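Local coordinates for protein transcarboxylase 5S subunit (Propionibacterium freudenreichii subsp. shermanii, PDB 1RQB) that transfers a carboxyl group from the biotin of the 1.3S subunit to pyruvate, giving oxaloacetate, at a cobalt-bearing active site of the transcarboxylase complex, at residues K294-R297 with P298-K301; L281-D284 with R285-K288; R88-R91 with K92-N96; H287-R290 with D291-A295; T231-T234 with E235-M239. All coordinates share one frame; numbering follows the deposited sequence.

Interaction 1 of 5, residues K294-R297 with P298-K301; sequences KAIR and PKYK
Ile-296 and Tyr-300 run alongside each other in one direction, and their apolar contact runs from the Ile-296 CG2 methyl to Tyr-300 CE1 at 3.8 Å. Because CG2 stands anti to the backbone N, that methyl rather than the longer CG1 branch meets the tyrosine. The backbone bonds here are i to i+3, as in a 3-10 turn: Lys-299 N gives to Ile-296 O at 3.1 Å, and Tyr-300 N to Arg-297 O at 2.9 Å with an N-H...O angle of 164°. Pro-298 suits this change of pitch, since it has no N-H for a helical bond to Lys-294 O and instead sets its CD 3.2 Å from that oxygen. Ile-296 O also lies in the plane of the Tyr-300 ring, at its edge. The charged ends pair beyond the turn, Arg-297 with Glu-304 and Lys-299 with Asp-48, while the tyrosine OH bonds with Asp-48 and Ala-45 N. A phenylalanine in place of the tyrosine could keep the Ile-296 contact but would probably leave Asp-48 short of one partner and Ala-45 N without its acceptor. This turn follows helix 283-296 directly, and Leu-481 of helix 478-484 packs on Pro-298 and Lys-299.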
loop_
_atom_site.group_PDB
_atom_site.type_symbol
_atom_site.label_atom_id
_atom_site.label_comp_id
_atom_site.label_asym_id
_atom_site.label_seq_id
_atom_site.Cartn_x
_atom_site.Cartn_y
_atom_site.Cartn_z
ATOM N N LYS A 294 13.062 -9.707 3.378
ATOM C CA LYS A 294 11.846 -10.328 3.921
ATOM C C LYS A 294 12.223 -11.226 5.102
ATOM O O LYS A 294 11.495 -11.320 6.089
ATOM C CB LYS A 294 11.139 -11.164 2.850
ATOM C CG LYS A 294 9.873 -11.821 3.385
ATOM C CD LYS A 294 9.146 -12.651 2.340
ATOM C CE LYS A 294 7.890 -13.278 2.947
ATOM N NZ LYS A 294 7.013 -12.282 3.655
ATOM N N ALA A 295 13.379 -11.867 5.001
ATOM C CA ALA A 295 13.857 -12.778 6.051
ATOM C C ALA A 295 14.398 -12.002 7.254
ATOM O O ALA A 295 14.369 -12.489 8.383
ATOM C CB ALA A 295 14.957 -13.685 5.476
ATOM N N ILE A 296 14.861 -10.781 7.029
ATOM C CA ILE A 296 15.469 -9.981 8.102
ATOM C C ILE A 296 14.466 -9.083 8.832
ATOM O O ILE A 296 14.594 -8.858 10.034
ATOM C CB ILE A 296 16.604 -9.106 7.503
ATOM C CG1 ILE A 296 17.855 -9.966 7.338
ATOM C CG2 ILE A 296 16.848 -7.848 8.349
ATOM C CD1 ILE A 296 18.951 -9.287 6.583
ATOM N N ARG A 297 13.445 -8.595 8.145
ATOM C CA ARG A 297 12.536 -7.617 8.762
ATOM C C ARG A 297 11.852 -8.090 10.048
ATOM O O ARG A 297 11.691 -7.297 10.976
ATOM C CB ARG A 297 11.504 -7.138 7.751
ATOM C CG ARG A 297 10.633 -6.016 8.295
ATOM C CD ARG A 297 9.734 -5.466 7.219
ATOM N NE ARG A 297 8.901 -4.396 7.741
ATOM C CZ ARG A 297 8.067 -3.680 6.997
ATOM N NH1 ARG A 297 7.969 -3.921 5.689
ATOM N NH2 ARG A 297 7.318 -2.743 7.559
ATOM N N PRO A 298 11.427 -9.365 10.143
ATOM C CA PRO A 298 10.766 -9.772 11.395
ATOM C C PRO A 298 11.562 -9.533 12.680
ATOM O O PRO A 298 10.982 -9.370 13.753
ATOM C CB PRO A 298 10.466 -11.257 11.163
ATOM C CG PRO A 298 10.296 -11.329 9.670
ATOM C CD PRO A 298 11.458 -10.486 9.191
ATOM N N LYS A 299 12.889 -9.501 12.572
ATOM C CA LYS A 299 13.753 -9.289 13.744
ATOM C C LYS A 299 13.626 -7.865 14.293
ATOM O O LYS A 299 14.038 -7.595 15.420
ATOM C CB LYS A 299 15.223 -9.551 13.394
ATOM C CG LYS A 299 15.511 -10.966 12.922
ATOM C CD LYS A 299 17.013 -11.238 12.801
ATOM C CE LYS A 299 17.725 -10.272 11.867
ATOM N NZ LYS A 299 19.171 -10.641 11.723
ATOM N N TYR A 300 13.042 -6.956 13.516
ATOM C CA TYR A 300 12.923 -5.554 13.943
ATOM C C TYR A 300 11.494 -5.213 14.374
ATOM O O TYR A 300 11.141 -4.040 14.478
ATOM C CB TYR A 300 13.355 -4.633 12.789
ATOM C CG TYR A 300 14.841 -4.716 12.516
ATOM C CD1 TYR A 300 15.380 -5.737 11.722
ATOM C CD2 TYR A 300 15.720 -3.813 13.125
ATOM C CE1 TYR A 300 16.767 -5.854 11.549
ATOM C CE2 TYR A 300 17.094 -3.921 12.961
ATOM C CZ TYR A 300 17.612 -4.933 12.182
ATOM O OH TYR A 300 18.972 -5.023 12.040
ATOM N N LYS A 301 10.690 -6.225 14.679
ATOM C CA LYS A 301 9.283 -5.997 15.038
ATOM C C LYS A 301 9.115 -5.016 16.202
ATOM O O LYS A 301 8.132 -4.280 16.240
ATOM C CB LYS A 301 8.587 -7.312 15.391
ATOM C CG LYS A 301 9.127 -8.003 16.624
ATOM C CD LYS A 301 8.304 -9.246 16.932
ATOM C CE LYS A 301 6.834 -8.886 17.129
ATOM N NZ LYS A 301 5.983 -10.075 17.435
#

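Interaction 2 of 5, residues L281-D284 with R285-K288; sequences LDYD and RLHK
Leu-281 and Leu-286 meet at about a right angle, Leu-281 CB lying 3.9 Å from Leu-286 CD1, and they form the close-packed side of this helix start. Leu-286 is buried, with its CG 3.3 Å from Asp-282 O, and the same carbonyl takes the Leu-286 N-H at 3.0 Å. Tyr-283 adds a looser touch from its CD2 to Leu-286 CD1. Asp-282 is the N-cap of helix 283-296: with CG anti to the backbone N (chi1 -177°), OD1 turns back to accept from Arg-285 N at 3.1 Å, the N-H arriving from above the carboxylate plane. The short acid suits the place, and the Arg-285 CG methylene rests against its carboxyl carbon, while the guanidinium goes on to Asp-55. With an alanine here in place of Asp-282, Arg-285 N is likely to lose its capping oxygen and the first turn to fray. The solvent side is slacker, for the salt bridge of Asp-284 OD2 to Lys-288 NZ is long at 3.9 Å, and both residues are exposed. An N-cap aspartate and a second one in the first turn put negative charge beside the positive end of the helix dipole, which would tend to stabilise the helix start and keep both acids ionised.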
loop_
_atom_site.group_PDB
_atom_site.type_symbol
_atom_site.label_atom_id
_atom_site.label_comp_id
_atom_site.label_asym_id
_atom_site.label_seq_id
_atom_site.Cartn_x
_atom_site.Cartn_y
_atom_site.Cartn_z
ATOM N N LEU A 281 15.515 -1.959 -14.571
ATOM C CA LEU A 281 15.798 -2.803 -13.401
ATOM C C LEU A 281 15.743 -4.279 -13.801
ATOM O O LEU A 281 14.947 -4.675 -14.652
ATOM C CB LEU A 281 14.794 -2.532 -12.273
ATOM C CG LEU A 281 14.795 -1.095 -11.738
ATOM C CD1 LEU A 281 13.914 -1.023 -10.517
ATOM C CD2 LEU A 281 16.219 -0.658 -11.399
ATOM N N ASP A 282 16.614 -5.075 -13.183
ATOM C CA ASP A 282 16.713 -6.527 -13.402
ATOM C C ASP A 282 15.802 -7.203 -12.374
ATOM O O ASP A 282 16.111 -7.214 -11.183
ATOM C CB ASP A 282 18.171 -6.955 -13.184
ATOM C CG ASP A 282 18.408 -8.432 -13.447
ATOM O OD1 ASP A 282 17.599 -9.265 -12.997
ATOM O OD2 ASP A 282 19.430 -8.755 -14.088
ATOM N N TYR A 283 14.674 -7.754 -12.829
ATOM C CA TYR A 283 13.682 -8.368 -11.933
ATOM C C TYR A 283 14.256 -9.515 -11.097
ATOM O O TYR A 283 13.849 -9.709 -9.953
ATOM C CB TYR A 283 12.467 -8.852 -12.730
ATOM C CG TYR A 283 11.573 -7.719 -13.177
ATOM C CD1 TYR A 283 11.519 -7.333 -14.512
ATOM C CD2 TYR A 283 10.787 -7.024 -12.259
ATOM C CE1 TYR A 283 10.700 -6.280 -14.925
ATOM C CE2 TYR A 283 9.966 -5.970 -12.662
ATOM C CZ TYR A 283 9.928 -5.606 -13.995
ATOM O OH TYR A 283 9.115 -4.572 -14.404
ATOM N N ASP A 284 15.177 -10.292 -11.654
ATOM C CA ASP A 284 15.756 -11.400 -10.881
ATOM C C ASP A 284 16.564 -10.847 -9.704
ATOM O O ASP A 284 16.529 -11.402 -8.608
ATOM C CB ASP A 284 16.681 -12.261 -11.732
ATOM C CG ASP A 284 17.208 -13.462 -10.961
ATOM O OD1 ASP A 284 18.241 -14.038 -11.367
ATOM O OD2 ASP A 284 16.575 -13.835 -9.941
ATOM N N ARG A 285 17.300 -9.759 -9.928
ATOM C CA ARG A 285 18.082 -9.161 -8.837
ATOM C C ARG A 285 17.120 -8.598 -7.788
ATOM O O ARG A 285 17.341 -8.745 -6.588
ATOM C CB ARG A 285 18.993 -8.033 -9.346
ATOM C CG ARG A 285 20.149 -8.475 -10.246
ATOM C CD ARG A 285 21.159 -9.373 -9.516
ATOM N NE ARG A 285 22.279 -9.669 -10.406
ATOM C CZ ARG A 285 23.482 -10.076 -10.015
ATOM N NH1 ARG A 285 23.759 -10.253 -8.731
ATOM N NH2 ARG A 285 24.429 -10.278 -10.922
ATOM N N LEU A 286 16.049 -7.962 -8.249
ATOM C CA LEU A 286 15.064 -7.383 -7.324
ATOM C C LEU A 286 14.461 -8.483 -6.446
ATOM O O LEU A 286 14.234 -8.289 -5.253
ATOM C CB LEU A 286 13.945 -6.670 -8.101
ATOM C CG LEU A 286 14.347 -5.460 -8.949
ATOM C CD1 LEU A 286 13.102 -4.808 -9.551
ATOM C CD2 LEU A 286 15.080 -4.451 -8.074
ATOM N N HIS A 287 14.189 -9.638 -7.042
ATOM C CA HIS A 287 13.599 -10.757 -6.294
ATOM C C HIS A 287 14.552 -11.204 -5.180
ATOM O O HIS A 287 14.124 -11.513 -4.069
ATOM C CB HIS A 287 13.327 -11.920 -7.248
ATOM C CG HIS A 287 12.703 -13.106 -6.586
ATOM N ND1 HIS A 287 11.378 -13.135 -6.209
ATOM C CD2 HIS A 287 13.227 -14.294 -6.208
ATOM C CE1 HIS A 287 11.112 -14.291 -5.628
ATOM N NE2 HIS A 287 12.217 -15.013 -5.614
ATOM N N LYS A 288 15.848 -11.230 -5.476
ATOM C CA LYS A 288 16.843 -11.649 -4.478
ATOM C C LYS A 288 16.930 -10.621 -3.347
ATOM O O LYS A 288 17.067 -10.978 -2.179
ATOM C CB LYS A 288 18.233 -11.809 -5.112
ATOM C CG LYS A 288 18.320 -12.873 -6.189
ATOM C CD LYS A 288 19.754 -12.971 -6.703
ATOM C CE LYS A 288 19.877 -13.957 -7.856
ATOM N NZ LYS A 288 19.320 -15.302 -7.529
#

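Interaction 3 of 5, residues R88-R91 with K92-N96; sequences RTFR and KLMPN
Phe-90 is overlapped by the end of Met-94, modelled as selenomethionine, whose CE methyl sits 3.8 Å from both CB and CD2 of the phenylalanine. The two side chains run side by side in the same direction, one helical turn apart. The bend of Met-94 at its last torsion (chi3 -73°) brings the methyl back against CB and the near side of the ring, a fold that a long unbranched side chain makes easily. On the next flank Thr-89 and Leu-93 repeat the pattern, CG2 of the threonine lying 3.6 Å from CD1 of the leucine. Threonine serves two needs here, because with its methyl anti to the backbone N its OG1 is left to bond Glu-85 O.

The polar part closes the end of the helix. Met-94 N still gives to Phe-90 O at 3.0 Å, but Met-94 departs from helical backbone angles, and Pro-95 has no N-H to offer Arg-91 O. Arg-91 bends at chi2 and chi3, which carries NH2 to Met-94 O at 2.8 Å, near the guanidinium plane and with an N-H...O angle of 145°. The same NH2 bonds Ser-97 O, and NH1 forms a salt bridge with Asp-132. A cation is apt at a helix C-terminus, where the carbonyls tend to gather negative charge.

Helix 83-93 and the residue just after it present an apolar face inward: Phe-90 packs on Leu-32 of helix 31-39, Cys-53 of helix 53-58 and Cys-66 of strand 63-68, and Met-94 reaches Val-64 on the same strand.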
loop_
_atom_site.group_PDB
_atom_site.type_symbol
_atom_site.label_atom_id
_atom_site.label_comp_id
_atom_site.label_asym_id
_atom_site.label_seq_id
_atom_site.Cartn_x
_atom_site.Cartn_y
_atom_site.Cartn_z
ATOM N N ARG A 88 32.401 3.531 3.877
ATOM C CA ARG A 88 33.509 2.874 3.171
ATOM C C ARG A 88 33.117 1.465 2.722
ATOM O O ARG A 88 33.448 1.040 1.615
ATOM C CB ARG A 88 34.766 2.819 4.050
ATOM C CG ARG A 88 35.491 4.156 4.083
ATOM C CD ARG A 88 36.794 4.095 4.864
ATOM N NE ARG A 88 36.605 4.059 6.308
ATOM C CZ ARG A 88 36.636 5.144 7.077
ATOM N NH1 ARG A 88 36.846 6.333 6.533
ATOM N NH2 ARG A 88 36.462 5.043 8.387
ATOM N N THR A 89 32.406 0.748 3.581
ATOM C CA THR A 89 31.991 -0.625 3.259
ATOM C C THR A 89 31.022 -0.615 2.074
ATOM O O THR A 89 31.163 -1.414 1.150
ATOM C CB THR A 89 31.327 -1.303 4.473
ATOM O OG1 THR A 89 32.281 -1.391 5.536
ATOM C CG2 THR A 89 30.869 -2.711 4.116
ATOM N N PHE A 90 30.054 0.294 2.089
ATOM C CA PHE A 90 29.087 0.373 0.984
ATOM C C PHE A 90 29.807 0.703 -0.325
ATOM O O PHE A 90 29.468 0.169 -1.380
ATOM C CB PHE A 90 28.038 1.448 1.268
ATOM C CG PHE A 90 26.930 0.999 2.197
ATOM C CD1 PHE A 90 26.286 1.919 3.021
ATOM C CD2 PHE A 90 26.510 -0.324 2.225
ATOM C CE1 PHE A 90 25.231 1.523 3.866
ATOM C CE2 PHE A 90 25.454 -0.729 3.067
ATOM C CZ PHE A 90 24.820 0.205 3.887
ATOM N N ARG A 91 30.803 1.583 -0.256
ATOM C CA ARG A 91 31.540 1.989 -1.462
ATOM C C ARG A 91 32.258 0.779 -2.065
ATOM O O ARG A 91 32.324 0.618 -3.282
ATOM C CB ARG A 91 32.583 3.054 -1.103
ATOM C CG ARG A 91 33.487 3.520 -2.248
ATOM C CD ARG A 91 32.749 4.283 -3.345
ATOM N NE ARG A 91 31.826 3.481 -4.145
ATOM C CZ ARG A 91 30.948 4.013 -4.994
ATOM N NH1 ARG A 91 30.878 5.333 -5.126
ATOM N NH2 ARG A 91 30.167 3.235 -5.733
ATOM N N LYS A 92 32.793 -0.062 -1.192
ATOM C CA LYS A 92 33.553 -1.253 -1.601
ATOM C C LYS A 92 32.636 -2.364 -2.120
ATOM O O LYS A 92 32.957 -3.025 -3.106
ATOM C CB LYS A 92 34.364 -1.760 -0.404
ATOM C CG LYS A 92 35.078 -3.075 -0.633
ATOM C CD LYS A 92 35.891 -3.486 0.594
ATOM C CE LYS A 92 35.034 -3.563 1.860
ATOM N NZ LYS A 92 33.817 -4.418 1.711
ATOM N N LEU A 93 31.487 -2.566 -1.482
ATOM C CA LEU A 93 30.588 -3.657 -1.889
ATOM C C LEU A 93 29.705 -3.275 -3.080
ATOM O O LEU A 93 29.102 -4.148 -3.702
ATOM C CB LEU A 93 29.716 -4.094 -0.710
ATOM C CG LEU A 93 30.501 -4.667 0.469
ATOM C CD1 LEU A 93 29.545 -5.004 1.605
ATOM C CD2 LEU A 93 31.270 -5.903 0.025
HETATM N N MSE A 94 29.592 -1.991 -3.396
HETATM C CA MSE A 94 28.775 -1.571 -4.545
HETATM C C MSE A 94 29.596 -0.598 -5.393
HETATM O O MSE A 94 29.235 0.565 -5.567
HETATM C CB MSE A 94 27.487 -0.899 -4.044
HETATM C CG MSE A 94 26.689 -1.795 -3.112
HETATM SE SE MSE A 94 24.973 -1.033 -2.590
HETATM C CE MSE A 94 25.594 0.360 -1.364
ATOM N N PRO A 95 30.713 -1.080 -5.960
ATOM C CA PRO A 95 31.603 -0.253 -6.783
ATOM C C PRO A 95 31.054 0.345 -8.080
ATOM O O PRO A 95 31.604 1.314 -8.601
ATOM C CB PRO A 95 32.780 -1.191 -7.047
ATOM C CG PRO A 95 32.090 -2.513 -7.198
ATOM C CD PRO A 95 31.107 -2.502 -6.031
ATOM N N ASN A 96 29.969 -0.201 -8.606
ATOM C CA ASN A 96 29.439 0.309 -9.880
ATOM C C ASN A 96 28.218 1.208 -9.673
ATOM O O ASN A 96 27.614 1.650 -10.650
ATOM C CB ASN A 96 29.025 -0.861 -10.765
ATOM C CG ASN A 96 30.126 -1.888 -10.909
ATOM O OD1 ASN A 96 31.215 -1.573 -11.385
ATOM N ND2 ASN A 96 29.854 -3.117 -10.484
#

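Interaction 4 of 5, residues H287-R290 with D291-A295; sequences HKIR and DHFKA
Arg-290 and Asp-291 form a salt bridge on helix 283-296, one of the outer helices of the TIM barrel. Asp-291 OD1 is 3.0 Å from Arg-290 NH2, but it hangs over a face of the guanidinium, well out of its plane, so the attraction is between charges and no N-H points at it. The bend of Arg-290 at chi3 (72°) folds the group back over its neighbour. The other oxygen, Asp-291 OD2, comes 3.1 Å from His-287 NE2, again over a ring face and without hydrogen-bond geometry; ring and carboxylate planes stand 69° apart. A carboxylate between these two groups suits the exposed flank and would favour a protonated histidine, if only through its field.

Regular i to i+4 backbone bonds run beneath, among them Asp-291 N to His-287 O at 3.0 Å and Lys-294 N to Arg-290 O at 2.9 Å. Lys-294 lies alongside Arg-290, its polar end going to Thr-307 of the second subunit, while His-292 NE2 bonds Asp-48 O.

The buried flank is apolar. Ile-289, branched and compact, packs on Ile-56 of helix 53-58, and Phe-293 on Val-31 and Leu-32 of helix 31-39. Ile-289 CG2 meets the edge of the Phe-293 ring, 3.9 Å from CE1, and His-292 CD2 sits 3.7 Å above that ring's plane, over its centre.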
loop_
_atom_site.group_PDB
_atom_site.type_symbol
_atom_site.label_atom_id
_atom_site.label_comp_id
_atom_site.label_asym_id
_atom_site.label_seq_id
_atom_site.Cartn_x
_atom_site.Cartn_y
_atom_site.Cartn_z
ATOM N N HIS A 287 14.189 -9.638 -7.042
ATOM C CA HIS A 287 13.599 -10.757 -6.294
ATOM C C HIS A 287 14.552 -11.204 -5.180
ATOM O O HIS A 287 14.124 -11.513 -4.069
ATOM C CB HIS A 287 13.327 -11.920 -7.248
ATOM C CG HIS A 287 12.703 -13.106 -6.586
ATOM N ND1 HIS A 287 11.378 -13.135 -6.209
ATOM C CD2 HIS A 287 13.227 -14.294 -6.208
ATOM C CE1 HIS A 287 11.112 -14.291 -5.628
ATOM N NE2 HIS A 287 12.217 -15.013 -5.614
ATOM N N LYS A 288 15.848 -11.230 -5.476
ATOM C CA LYS A 288 16.843 -11.649 -4.478
ATOM C C LYS A 288 16.930 -10.621 -3.347
ATOM O O LYS A 288 17.067 -10.978 -2.179
ATOM C CB LYS A 288 18.233 -11.809 -5.112
ATOM C CG LYS A 288 18.320 -12.873 -6.189
ATOM C CD LYS A 288 19.754 -12.971 -6.703
ATOM C CE LYS A 288 19.877 -13.957 -7.856
ATOM N NZ LYS A 288 19.320 -15.302 -7.529
ATOM N N ILE A 289 16.875 -9.343 -3.694
ATOM C CA ILE A 289 16.942 -8.289 -2.673
ATOM C C ILE A 289 15.694 -8.370 -1.791
ATOM O O ILE A 289 15.764 -8.281 -0.566
ATOM C CB ILE A 289 17.021 -6.897 -3.346
ATOM C CG1 ILE A 289 18.290 -6.823 -4.200
ATOM C CG2 ILE A 289 17.018 -5.780 -2.288
ATOM C CD1 ILE A 289 18.263 -5.708 -5.249
ATOM N N ARG A 290 14.546 -8.553 -2.435
ATOM C CA ARG A 290 13.272 -8.635 -1.707
ATOM C C ARG A 290 13.315 -9.767 -0.678
ATOM O O ARG A 290 12.972 -9.572 0.486
ATOM C CB ARG A 290 12.116 -8.915 -2.666
ATOM C CG ARG A 290 10.791 -8.964 -1.942
ATOM C CD ARG A 290 9.661 -9.329 -2.873
ATOM N NE ARG A 290 9.707 -10.726 -3.273
ATOM C CZ ARG A 290 9.078 -11.697 -2.617
ATOM N NH1 ARG A 290 8.361 -11.403 -1.533
ATOM N NH2 ARG A 290 9.150 -12.953 -3.048
ATOM N N ASP A 291 13.718 -10.954 -1.127
ATOM C CA ASP A 291 13.771 -12.142 -0.263
ATOM C C ASP A 291 14.776 -11.933 0.870
ATOM O O ASP A 291 14.569 -12.377 1.999
ATOM C CB ASP A 291 14.136 -13.380 -1.092
ATOM C CG ASP A 291 12.952 -13.900 -1.907
ATOM O OD1 ASP A 291 11.848 -13.324 -1.775
ATOM O OD2 ASP A 291 13.119 -14.880 -2.667
ATOM N N HIS A 292 15.860 -11.241 0.569
ATOM C CA HIS A 292 16.872 -10.982 1.601
ATOM C C HIS A 292 16.252 -10.200 2.761
ATOM O O HIS A 292 16.375 -10.585 3.922
ATOM C CB HIS A 292 18.014 -10.151 1.028
ATOM C CG HIS A 292 19.040 -9.781 2.050
ATOM N ND1 HIS A 292 20.077 -10.620 2.394
ATOM C CD2 HIS A 292 19.144 -8.702 2.860
ATOM C CE1 HIS A 292 20.776 -10.074 3.375
ATOM N NE2 HIS A 292 20.229 -8.911 3.678
ATOM N N PHE A 293 15.588 -9.092 2.448
ATOM C CA PHE A 293 15.032 -8.262 3.526
ATOM C C PHE A 293 13.766 -8.873 4.128
ATOM O O PHE A 293 13.438 -8.597 5.281
ATOM C CB PHE A 293 14.805 -6.832 3.044
ATOM C CG PHE A 293 16.092 -6.065 2.878
ATOM C CD1 PHE A 293 16.658 -5.890 1.624
ATOM C CD2 PHE A 293 16.798 -5.628 4.002
ATOM C CE1 PHE A 293 17.924 -5.296 1.479
ATOM C CE2 PHE A 293 18.065 -5.036 3.876
ATOM C CZ PHE A 293 18.630 -4.872 2.611
ATOM N N LYS A 294 13.062 -9.707 3.378
ATOM C CA LYS A 294 11.846 -10.328 3.921
ATOM C C LYS A 294 12.223 -11.226 5.102
ATOM O O LYS A 294 11.495 -11.320 6.089
ATOM C CB LYS A 294 11.139 -11.164 2.850
ATOM C CG LYS A 294 9.873 -11.821 3.385
ATOM C CD LYS A 294 9.146 -12.651 2.340
ATOM C CE LYS A 294 7.890 -13.278 2.947
ATOM N NZ LYS A 294 7.013 -12.282 3.655
ATOM N N ALA A 295 13.379 -11.867 5.001
ATOM C CA ALA A 295 13.857 -12.778 6.051
ATOM C C ALA A 295 14.398 -12.002 7.254
ATOM O O ALA A 295 14.369 -12.489 8.383
ATOM C CB ALA A 295 14.957 -13.685 5.476
#

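Interaction 5 of 5, residues T231-T234 with E235-M239; sequences TGVT and EVSLM
Thr-234 and Leu-238 meet at the start of helix 234-243, where the Leu-238 CD1 methyl presses to 3.2 Å from Thr-234 O. That closeness goes with an unusual leucine conformation, chi1 -96°, away from the staggered values and probably somewhat strained. The same carbonyl takes the Leu-238 N-H at 2.9 Å. Thr-234 holds OG1 between its backbone N and carbonyl carbon (chi1 62°), a tight setting that turns the hydroxyl to His-228 O and Asn-263 ND2. Its methyl stands anti to the carbonyl carbon, beside the backbone N, so a branched residue with one polar arm fits well.

Ser-237 has OG anti to its carbonyl carbon (chi1 -61°), which swings the oxygen back along the helix to 3.5 Å from Val-233 O; its hydrogen-bond partner is Leu-201 O. Val-233 O itself receives weak bonds from Val-236 N and Ser-237 N. Glu-235 extends beyond CG toward helix 265-271, and its backbone N donates to a water at 2.9 Å. That water in turn donates to Gly-232 O at 3.0 Å, spanning the turn in which Gly-232 adopts a positive phi that suits a residue without a side chain.

The hydroxyls of Thr-234 and Ser-237 and the N-H of Glu-235 thus find partners in backbone oxygens, a side-chain amide and a water. Since Thr-234 OG1 bonds the carbonyl of His-228, a cobalt ligand, the contact is consistent with second-shell positioning of the metal site.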
loop_
_atom_site.group_PDB
_atom_site.type_symbol
_atom_site.label_atom_id
_atom_site.label_comp_id
_atom_site.label_asym_id
_atom_site.label_seq_id
_atom_site.Cartn_x
_atom_site.Cartn_y
_atom_site.Cartn_z
ATOM N N THR A 231 0.001 8.359 3.113
ATOM C CA THR A 231 -1.416 8.659 2.856
ATOM C C THR A 231 -2.018 7.708 1.819
ATOM O O THR A 231 -3.214 7.771 1.544
ATOM C CB THR A 231 -1.577 10.053 2.282
ATOM O OG1 THR A 231 -0.773 10.148 1.096
ATOM C CG2 THR A 231 -1.152 11.094 3.301
ATOM N N GLY A 232 -1.186 6.878 1.204
ATOM C CA GLY A 232 -1.681 5.939 0.208
ATOM C C GLY A 232 -2.025 6.484 -1.172
ATOM O O GLY A 232 -2.566 5.734 -1.983
ATOM N N VAL A 233 -1.699 7.742 -1.481
ATOM C CA VAL A 233 -2.079 8.297 -2.790
ATOM C C VAL A 233 -0.873 8.507 -3.710
ATOM O O VAL A 233 -1.045 8.746 -4.903
ATOM C CB VAL A 233 -2.750 9.721 -2.658
ATOM C CG1 VAL A 233 -3.799 9.736 -1.531
ATOM C CG2 VAL A 233 -1.686 10.794 -2.365
ATOM N N THR A 234 0.342 8.380 -3.190
ATOM C CA THR A 234 1.516 8.783 -3.981
ATOM C C THR A 234 1.962 7.811 -5.075
ATOM O O THR A 234 2.747 8.209 -5.935
ATOM C CB THR A 234 2.704 9.138 -3.071
ATOM O OG1 THR A 234 3.089 7.984 -2.321
ATOM C CG2 THR A 234 2.318 10.281 -2.119
ATOM N N GLU A 235 1.534 6.554 -5.098
ATOM C CA GLU A 235 2.011 5.761 -6.242
ATOM C C GLU A 235 1.318 6.287 -7.500
ATOM O O GLU A 235 1.869 6.271 -8.600
ATOM C CB GLU A 235 1.748 4.266 -6.067
ATOM C CG GLU A 235 2.393 3.453 -7.189
ATOM C CD GLU A 235 2.433 1.969 -6.891
ATOM O OE1 GLU A 235 3.122 1.571 -5.933
ATOM O OE2 GLU A 235 1.775 1.199 -7.613
ATOM N N VAL A 236 0.098 6.781 -7.337
ATOM C CA VAL A 236 -0.595 7.357 -8.498
ATOM C C VAL A 236 0.103 8.671 -8.860
ATOM O O VAL A 236 0.194 9.033 -10.030
ATOM C CB VAL A 236 -2.066 7.613 -8.186
ATOM C CG1 VAL A 236 -2.769 8.177 -9.430
ATOM C CG2 VAL A 236 -2.726 6.297 -7.764
ATOM N N SER A 237 0.615 9.373 -7.847
ATOM C CA SER A 237 1.350 10.626 -8.079
ATOM C C SER A 237 2.624 10.322 -8.871
ATOM O O SER A 237 3.007 11.089 -9.752
ATOM C CB SER A 237 1.696 11.309 -6.746
ATOM O OG SER A 237 0.499 11.634 -6.041
ATOM N N LEU A 238 3.296 9.214 -8.554
ATOM C CA LEU A 238 4.501 8.827 -9.303
ATOM C C LEU A 238 4.142 8.615 -10.776
ATOM O O LEU A 238 4.871 9.043 -11.670
ATOM C CB LEU A 238 5.096 7.531 -8.749
ATOM C CG LEU A 238 6.241 7.653 -7.742
ATOM C CD1 LEU A 238 5.837 8.511 -6.587
ATOM C CD2 LEU A 238 6.659 6.266 -7.273
HETATM N N MSE A 239 3.024 7.946 -11.036
HETATM C CA MSE A 239 2.609 7.701 -12.427
HETATM C C MSE A 239 2.362 9.040 -13.126
HETATM O O MSE A 239 2.791 9.239 -14.262
HETATM C CB MSE A 239 1.330 6.858 -12.482
HETATM C CG MSE A 239 0.832 6.579 -13.905
HETATM SE SE MSE A 239 2.015 5.357 -14.913
HETATM C CE MSE A 239 2.887 6.624 -16.039
HETATM O O HOH W 1 -0.874 5.140 -4.378
#

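How the interactions relate
Along the chain the order is interaction 3, interaction 5, interaction 2, interaction 4 and interaction 1. The last three succeed one another on helix 283-296 and the turn after it, with centres about 10 Å apart from one to the next and shared residues at each join. Interaction 3, on helix 83-93, has its centre about 19 Å from those of interactions 2 and 4. Interaction 5, on helix 234-243, lies farther off, its centre about 32 Å from that of interaction 3. All belong to helices or turns around the parallel barrel, so the start, middle and end of one outer helix are each tied to their surroundings, while interaction 5 adjoins the cobalt ligands and the second subunit.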